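Local atomic coordinates of erythromycin dehydratase (Saccharopolyspora erythraea, PDB entry 3EL6), a protein that probably dehydrates a beta-hydroxyacyl intermediate to its unsaturated form as the dehydratase domain of the modular polyketide synthase that builds the erythromycin macrolide core. Residues L85-G90 and V257-S262; P227-A232 and S262-V267; R282-D285 and H289-A292. One frame throughout, in Å; residues are numbered along the deposited sequence.

Interaction 1 (L85-G90 and V257-S262); sequences LALAAG and VTLHAS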
loop_
_atom_site.group_PDB
_atom_site.type_symbol
_atom_site.label_atom_id
_atom_site.label_comp_id
_atom_site.label_asym_id
_atom_site.label_seq_id
_atom_site.Cartn_x
_atom_site.Cartn_y
_atom_site.Cartn_z
ATOM N N LEU A 85 5.638 0.316 -16.833
ATOM C CA LEU A 85 4.912 0.006 -15.577
ATOM C C LEU A 85 4.538 1.321 -14.864
ATOM O O LEU A 85 3.476 1.432 -14.312
ATOM C CB LEU A 85 5.810 -0.848 -14.667
ATOM C CG LEU A 85 5.741 -2.364 -15.007
ATOM C CD1 LEU A 85 6.865 -3.003 -14.259
ATOM C CD2 LEU A 85 4.417 -2.995 -14.643
ATOM N N ALA A 86 5.428 2.301 -14.895
ATOM C CA ALA A 86 5.144 3.592 -14.235
ATOM C C ALA A 86 4.021 4.345 -14.933
ATOM O O ALA A 86 3.215 4.975 -14.279
ATOM C CB ALA A 86 6.441 4.471 -14.202
ATOM N N LEU A 87 3.947 4.280 -16.257
ATOM C CA LEU A 87 2.818 4.861 -16.983
ATOM C C LEU A 87 1.496 4.168 -16.620
ATOM O O LEU A 87 0.442 4.819 -16.555
ATOM C CB LEU A 87 3.091 4.755 -18.518
ATOM C CG LEU A 87 4.203 5.691 -19.021
ATOM C CD1 LEU A 87 4.593 5.259 -20.480
ATOM C CD2 LEU A 87 3.677 7.175 -19.058
ATOM N N ALA A 88 1.557 2.854 -16.405
ATOM C CA ALA A 88 0.360 2.051 -16.059
ATOM C C ALA A 88 -0.089 2.471 -14.674
ATOM O O ALA A 88 -1.295 2.640 -14.428
ATOM C CB ALA A 88 0.693 0.558 -16.038
ATOM N N ALA A 89 0.880 2.623 -13.769
ATOM C CA ALA A 89 0.587 3.137 -12.413
ATOM C C ALA A 89 -0.046 4.539 -12.491
ATOM O O ALA A 89 -1.070 4.810 -11.845
ATOM C CB ALA A 89 1.866 3.168 -11.532
ATOM N N GLY A 90 0.528 5.420 -13.295
ATOM C CA GLY A 90 -0.022 6.779 -13.396
ATOM C C GLY A 90 -1.428 6.743 -13.921
ATOM O O GLY A 90 -2.308 7.441 -13.408
ATOM N N VAL A 257 7.226 11.953 -20.169
ATOM C CA VAL A 257 6.732 10.941 -21.076
ATOM C C VAL A 257 5.258 11.054 -21.087
ATOM O O VAL A 257 4.598 10.896 -20.032
ATOM C CB VAL A 257 7.140 9.481 -20.595
ATOM C CG1 VAL A 257 6.669 8.500 -21.674
ATOM C CG2 VAL A 257 8.653 9.470 -20.379
ATOM N N THR A 258 4.681 11.375 -22.245
ATOM C CA THR A 258 3.226 11.473 -22.335
ATOM C C THR A 258 2.674 10.409 -23.288
ATOM O O THR A 258 3.279 10.132 -24.341
ATOM C CB THR A 258 2.763 12.889 -22.863
ATOM O OG1 THR A 258 3.070 12.972 -24.275
ATOM C CG2 THR A 258 3.500 14.021 -22.097
ATOM N N LEU A 259 1.497 9.873 -22.975
ATOM C CA LEU A 259 0.895 8.814 -23.711
ATOM C C LEU A 259 -0.448 9.279 -24.177
ATOM O O LEU A 259 -1.267 9.760 -23.389
ATOM C CB LEU A 259 0.868 7.528 -22.814
ATOM C CG LEU A 259 0.559 6.104 -23.260
ATOM C CD1 LEU A 259 1.559 5.669 -24.352
ATOM C CD2 LEU A 259 0.746 5.265 -21.986
ATOM N N HIS A 260 -0.698 9.177 -25.477
ATOM C CA HIS A 260 -1.973 9.560 -26.012
ATOM C C HIS A 260 -2.791 8.405 -26.576
ATOM O O HIS A 260 -3.935 8.562 -26.869
ATOM C CB HIS A 260 -1.767 10.679 -27.039
ATOM C CG HIS A 260 -0.951 11.809 -26.497
ATOM N ND1 HIS A 260 -1.488 12.767 -25.667
ATOM C CD2 HIS A 260 0.373 12.084 -26.579
ATOM C CE1 HIS A 260 -0.536 13.611 -25.302
ATOM N NE2 HIS A 260 0.600 13.230 -25.859
ATOM N N ALA A 261 -2.165 7.235 -26.758
ATOM C CA ALA A 261 -2.845 6.096 -27.271
ATOM C C ALA A 261 -2.228 4.883 -26.564
ATOM O O ALA A 261 -1.013 4.836 -26.401
ATOM C CB ALA A 261 -2.606 6.000 -28.787
ATOM N N SER A 262 -3.031 3.901 -26.188
ATOM C CA SER A 262 -2.413 2.662 -25.666
ATOM C C SER A 262 -2.535 1.515 -26.692
ATOM O O SER A 262 -3.275 1.620 -27.672
ATOM C CB SER A 262 -2.965 2.271 -24.264
ATOM O OG SER A 262 -2.373 3.031 -23.193
#
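L87, on helix 79-93, meets V257 and L259 near the end of strand 251-259, and the contact is carried by apolar side chains, with one methyl also lying on the V257 carbonyl. Both leucine methyls take part. CD1 of L87 does most of the work: it lies 4.0 Å from CG1 of V257 and 4.1 Å from CD2 of L259, bridging two residues whose side chains leave the same face of the strand. Of these two strand residues, CD2 of L87 touches V257, 4.0 Å from its carbonyl O and a little further from its CG1. The L87 and V257 side chains meet at about a right angle, methyl against methyl. With CG anti to its carbonyl carbon (chi1 -71°), L87 sends both branches across to the strand. Its CA stays 8.0 Å from the CA of L259, so the L87 side chain spans most of the distance between helix and strand.

The polar side chain of T258 is turned away from the helix. Its OG1 accepts a weak, bent bond from NE2 of H260 at 2.9 Å; the same OG1 is hydrogen-bonded to OG1 of T293 on strand 290-299.

L98 of strand 97-103 completes the apolar cluster, touching A86, L87 and V257, while its backbone bonds to V257. A224 and F225 pack against L259. L85 packs on L116 and M118 of strand 114-123, A89 on M118. In the double hotdog fold, helix 79-93 is the central helix of the first hotdog, and L87 carries its packing onto a strand of the second, at the junction of the two halves.

Interaction 2 (P227-A232 and S262-V267); sequences PVLLDA and SGATSV
L229 and T265 mark the closest backbone approach, with their CA atoms 6.6 Å apart. L229 lies in the first full turn of helix 227-235, while T265 ends the loop from S262 and leads into strand 266-273. The loop runs past the helix without pairing with it; its backbone bonds instead to the neighbouring strand 209-215 and the residue just after it, T265 to I216 and V267 to V214.

One side chain fills the gap. L229 holds CG anti to its backbone N (chi1 -174°), which carries the isobutyl group out from the helix onto the loop. Its two methyls rest on successive carbonyls: CD2 lies 3.3 Å from the carbonyl O of A264 and 3.7 Å from CA of T265, and CD1 lies 3.7 Å from the carbonyl O of T265. CD2 also reaches two side chains, CB of A264 at 4.2 Å and CG1 of V267 at 4.0 Å. The CB atoms of T265 and S266 point away from the helix, so these two residues present main chain to the leucine. V214 touches both L229 and V267.

Helix 227-235 is the hotdog helix of the second half and carries the family's DxxxQ motif, D231 OD2 bonding to Q235 NE2. L229 packs the loop onto it by methyl-carbonyl and methyl-methyl contacts. The CD2 approach to A264 O is tight, and the contact is held by shape and close van der Waals fit.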
loop_
_atom_site.group_PDB
_atom_site.type_symbol
_atom_site.label_atom_id
_atom_site.label_comp_id
_atom_site.label_asym_id
_atom_site.label_seq_id
_atom_site.Cartn_x
_atom_site.Cartn_y
_atom_site.Cartn_z
ATOM N N PRO A 227 6.636 -2.683 -23.637
ATOM C CA PRO A 227 7.995 -2.321 -23.316
ATOM C C PRO A 227 9.046 -2.768 -24.326
ATOM O O PRO A 227 10.161 -2.142 -24.413
ATOM C CB PRO A 227 8.210 -2.959 -21.927
ATOM C CG PRO A 227 7.253 -4.047 -21.893
ATOM C CD PRO A 227 6.074 -3.664 -22.674
ATOM N N VAL A 228 8.716 -3.815 -25.109
ATOM C CA VAL A 228 9.649 -4.117 -26.183
ATOM C C VAL A 228 9.580 -3.007 -27.258
ATOM O O VAL A 228 10.617 -2.513 -27.717
ATOM C CB VAL A 228 9.455 -5.516 -26.741
ATOM C CG1 VAL A 228 10.494 -5.827 -27.863
ATOM C CG2 VAL A 228 9.683 -6.512 -25.564
ATOM N N LEU A 229 8.369 -2.645 -27.632
ATOM C CA LEU A 229 8.179 -1.552 -28.607
ATOM C C LEU A 229 8.840 -0.279 -28.079
ATOM O O LEU A 229 9.556 0.417 -28.798
ATOM C CB LEU A 229 6.710 -1.372 -28.909
ATOM C CG LEU A 229 6.394 -0.352 -30.045
ATOM C CD1 LEU A 229 6.893 -0.942 -31.394
ATOM C CD2 LEU A 229 4.888 -0.029 -30.185
ATOM N N LEU A 230 8.656 0.020 -26.784
ATOM C CA LEU A 230 9.240 1.275 -26.229
ATOM C C LEU A 230 10.743 1.226 -26.174
ATOM O O LEU A 230 11.444 2.236 -26.400
ATOM C CB LEU A 230 8.706 1.443 -24.801
ATOM C CG LEU A 230 9.124 2.756 -24.120
ATOM C CD1 LEU A 230 8.519 3.847 -24.947
ATOM C CD2 LEU A 230 8.415 2.681 -22.762
ATOM N N ASP A 231 11.327 0.045 -25.879
ATOM C CA ASP A 231 12.792 -0.034 -25.950
ATOM C C ASP A 231 13.293 0.215 -27.380
ATOM O O ASP A 231 14.331 0.825 -27.575
ATOM C CB ASP A 231 13.317 -1.410 -25.521
ATOM C CG ASP A 231 14.806 -1.488 -25.576
ATOM O OD1 ASP A 231 15.440 -1.042 -24.604
ATOM O OD2 ASP A 231 15.381 -1.963 -26.603
ATOM N N ALA A 232 12.572 -0.319 -28.359
ATOM C CA ALA A 232 12.962 -0.119 -29.779
ATOM C C ALA A 232 12.781 1.377 -30.202
ATOM O O ALA A 232 13.562 1.938 -30.974
ATOM C CB ALA A 232 12.184 -1.055 -30.652
ATOM N N SER A 262 -3.031 3.901 -26.188
ATOM C CA SER A 262 -2.413 2.662 -25.666
ATOM C C SER A 262 -2.535 1.515 -26.692
ATOM O O SER A 262 -3.275 1.620 -27.672
ATOM C CB SER A 262 -2.965 2.271 -24.264
ATOM O OG SER A 262 -2.373 3.031 -23.193
ATOM N N GLY A 263 -1.795 0.428 -26.474
ATOM C CA GLY A 263 -1.973 -0.784 -27.317
ATOM C C GLY A 263 -1.310 -0.735 -28.692
ATOM O O GLY A 263 -1.645 -1.524 -29.599
ATOM N N ALA A 264 -0.380 0.211 -28.859
ATOM C CA ALA A 264 0.293 0.346 -30.138
ATOM C C ALA A 264 1.274 -0.832 -30.271
ATOM O O ALA A 264 1.935 -1.235 -29.279
ATOM C CB ALA A 264 1.051 1.723 -30.230
ATOM N N THR A 265 1.345 -1.401 -31.476
ATOM C CA THR A 265 2.452 -2.349 -31.779
ATOM C C THR A 265 3.257 -1.910 -33.016
ATOM O O THR A 265 4.203 -2.574 -33.397
ATOM C CB THR A 265 1.947 -3.759 -32.073
ATOM O OG1 THR A 265 0.992 -3.722 -33.137
ATOM C CG2 THR A 265 1.300 -4.402 -30.800
ATOM N N SER A 266 2.867 -0.794 -33.631
ATOM C CA SER A 266 3.503 -0.324 -34.853
ATOM C C SER A 266 3.445 1.202 -34.838
ATOM O O SER A 266 2.325 1.748 -34.775
ATOM C CB SER A 266 2.740 -0.851 -36.057
ATOM O OG SER A 266 3.371 -0.412 -37.252
ATOM N N VAL A 267 4.609 1.859 -34.840
ATOM C CA VAL A 267 4.644 3.314 -34.681
ATOM C C VAL A 267 5.711 3.903 -35.605
ATOM O O VAL A 267 6.528 3.174 -36.172
ATOM C CB VAL A 267 4.969 3.704 -33.202
ATOM C CG1 VAL A 267 3.781 3.232 -32.277
ATOM C CG2 VAL A 267 6.361 3.153 -32.776
#

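Interaction 3 (R282-D285 and H289-A292); sequences RVTD and HLVA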
loop_
_atom_site.group_PDB
_atom_site.type_symbol
_atom_site.label_atom_id
_atom_site.label_comp_id
_atom_site.label_asym_id
_atom_site.label_seq_id
_atom_site.Cartn_x
_atom_site.Cartn_y
_atom_site.Cartn_z
ATOM N N ARG A 282 9.192 11.824 -30.655
ATOM C CA ARG A 282 7.818 12.031 -30.959
ATOM C C ARG A 282 7.325 10.787 -31.664
ATOM O O ARG A 282 7.927 10.399 -32.662
ATOM C CB ARG A 282 7.683 13.228 -31.921
ATOM C CG ARG A 282 6.249 13.552 -32.246
ATOM C CD ARG A 282 6.096 15.027 -32.649
ATOM N NE ARG A 282 4.680 15.441 -32.716
ATOM C CZ ARG A 282 4.021 16.071 -31.749
ATOM N NH1 ARG A 282 4.633 16.388 -30.600
ATOM N NH2 ARG A 282 2.727 16.374 -31.926
ATOM N N VAL A 283 6.279 10.159 -31.160
ATOM C CA VAL A 283 5.910 8.839 -31.596
ATOM C C VAL A 283 4.489 8.912 -32.128
ATOM O O VAL A 283 3.552 9.351 -31.399
ATOM C CB VAL A 283 5.925 7.791 -30.408
ATOM C CG1 VAL A 283 5.458 6.415 -30.938
ATOM C CG2 VAL A 283 7.322 7.738 -29.759
ATOM N N THR A 284 4.298 8.518 -33.387
ATOM C CA THR A 284 2.944 8.490 -33.979
ATOM C C THR A 284 2.540 7.123 -34.497
ATOM O O THR A 284 3.414 6.262 -34.655
ATOM C CB THR A 284 2.842 9.451 -35.199
ATOM O OG1 THR A 284 3.954 9.201 -36.068
ATOM C CG2 THR A 284 3.008 10.903 -34.732
ATOM N N ASP A 285 1.256 6.915 -34.790
ATOM C CA ASP A 285 0.878 5.689 -35.516
ATOM C C ASP A 285 1.088 5.865 -37.025
ATOM O O ASP A 285 1.476 6.951 -37.479
ATOM C CB ASP A 285 -0.518 5.195 -35.158
ATOM C CG ASP A 285 -1.634 6.164 -35.589
ATOM O OD1 ASP A 285 -1.421 6.977 -36.506
ATOM O OD2 ASP A 285 -2.721 6.045 -35.016
ATOM N N HIS A 289 -1.387 9.833 -36.263
ATOM C CA HIS A 289 -1.952 10.256 -34.963
ATOM C C HIS A 289 -0.890 10.154 -33.871
ATOM O O HIS A 289 -0.139 9.186 -33.850
ATOM C CB HIS A 289 -3.099 9.362 -34.546
ATOM C CG HIS A 289 -4.213 9.340 -35.530
ATOM N ND1 HIS A 289 -4.567 8.201 -36.229
ATOM C CD2 HIS A 289 -5.028 10.327 -35.973
ATOM C CE1 HIS A 289 -5.575 8.486 -37.038
ATOM N NE2 HIS A 289 -5.862 9.771 -36.911
ATOM N N LEU A 290 -0.865 11.111 -32.936
ATOM C CA LEU A 290 0.181 11.133 -31.918
ATOM C C LEU A 290 -0.108 9.997 -30.937
ATOM O O LEU A 290 -1.265 9.773 -30.511
ATOM C CB LEU A 290 0.152 12.465 -31.146
ATOM C CG LEU A 290 1.323 12.711 -30.202
ATOM C CD1 LEU A 290 2.674 12.757 -30.927
ATOM C CD2 LEU A 290 1.120 13.975 -29.330
ATOM N N VAL A 291 0.959 9.294 -30.562
ATOM C CA VAL A 291 0.832 8.152 -29.656
ATOM C C VAL A 291 1.574 8.474 -28.358
ATOM O O VAL A 291 1.058 8.184 -27.268
ATOM C CB VAL A 291 1.385 6.831 -30.299
ATOM C CG1 VAL A 291 1.497 5.702 -29.240
ATOM C CG2 VAL A 291 0.432 6.386 -31.453
ATOM N N ALA A 292 2.763 9.057 -28.461
ATOM C CA ALA A 292 3.526 9.389 -27.257
ATOM C C ALA A 292 4.579 10.456 -27.543
ATOM O O ALA A 292 5.044 10.588 -28.679
ATOM C CB ALA A 292 4.182 8.105 -26.701
#
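D285 and H289 grip each other at the turn end of the hairpin, with the carboxylate and imidazole planes turned 82° apart. ND1 of H289 donates to the syn lone pair of OD2 of D285 at 3.1 Å, with OD2 only 3° out of the ring plane. The other oxygen, OD1, takes the backbone N of H289 at 2.9 Å, approached from well above the carboxylate plane. One carboxylate thus fixes both the ring and the main chain of H289. It can do so because CG of D285 sits between its own backbone N and carbonyl carbon (chi1 65°), bringing the oxygens across the turn. The D285 N returns a bond of 2.8 Å to the H289 carbonyl O, and CG2 of V291 packs beside that N.

At the other end, R282 and L290 meet at about a right angle. CD1 of L290 sits over the centre of one guanidinium face, 3.7 Å from CZ of R282, a methyl lying over the flat cation; CD2 lies near NH2. CG2 of T284 lies alongside L290 on the same side.

V283 faces the other way. V291 and A292 both lie opposite it, the CB of A292 on the same face of the sheet as V283. CG1 of V283 meets CB of V291, and the CB atoms of V283 and A292 meet each other. The V283 carbonyl O accepts from two neighbours, V291 N at 2.7 Å and A292 N at 3.1 Å, while V283 N donates to A292 O at 2.8 Å.

Two consecutive residues opposite one define a classic beta bulge, here in the antiparallel hairpin of strands 278-284 and 290-299 in the second hotdog.

From the N terminus, helix 79-93 opens interaction 1 and helix 227-235 opens interaction 2. The chain then returns through 257-262, closing the first loop, and through 262-267, closing the second. The two loops cross, and their second segments share S262. Interaction 3 follows in series as a local hairpin. The contacts touch one another directly: H260 N of interaction 1 probably bonds to V291 O of interaction 3, and V267 and A264 of interaction 2 pack on V283 and V291. Interactions 1 and 2 tie the two hotdog helices to strand 251-259 and to the loop leading into strand 266-273, and interaction 3 pairs the two strands that lie between these in the second hotdog.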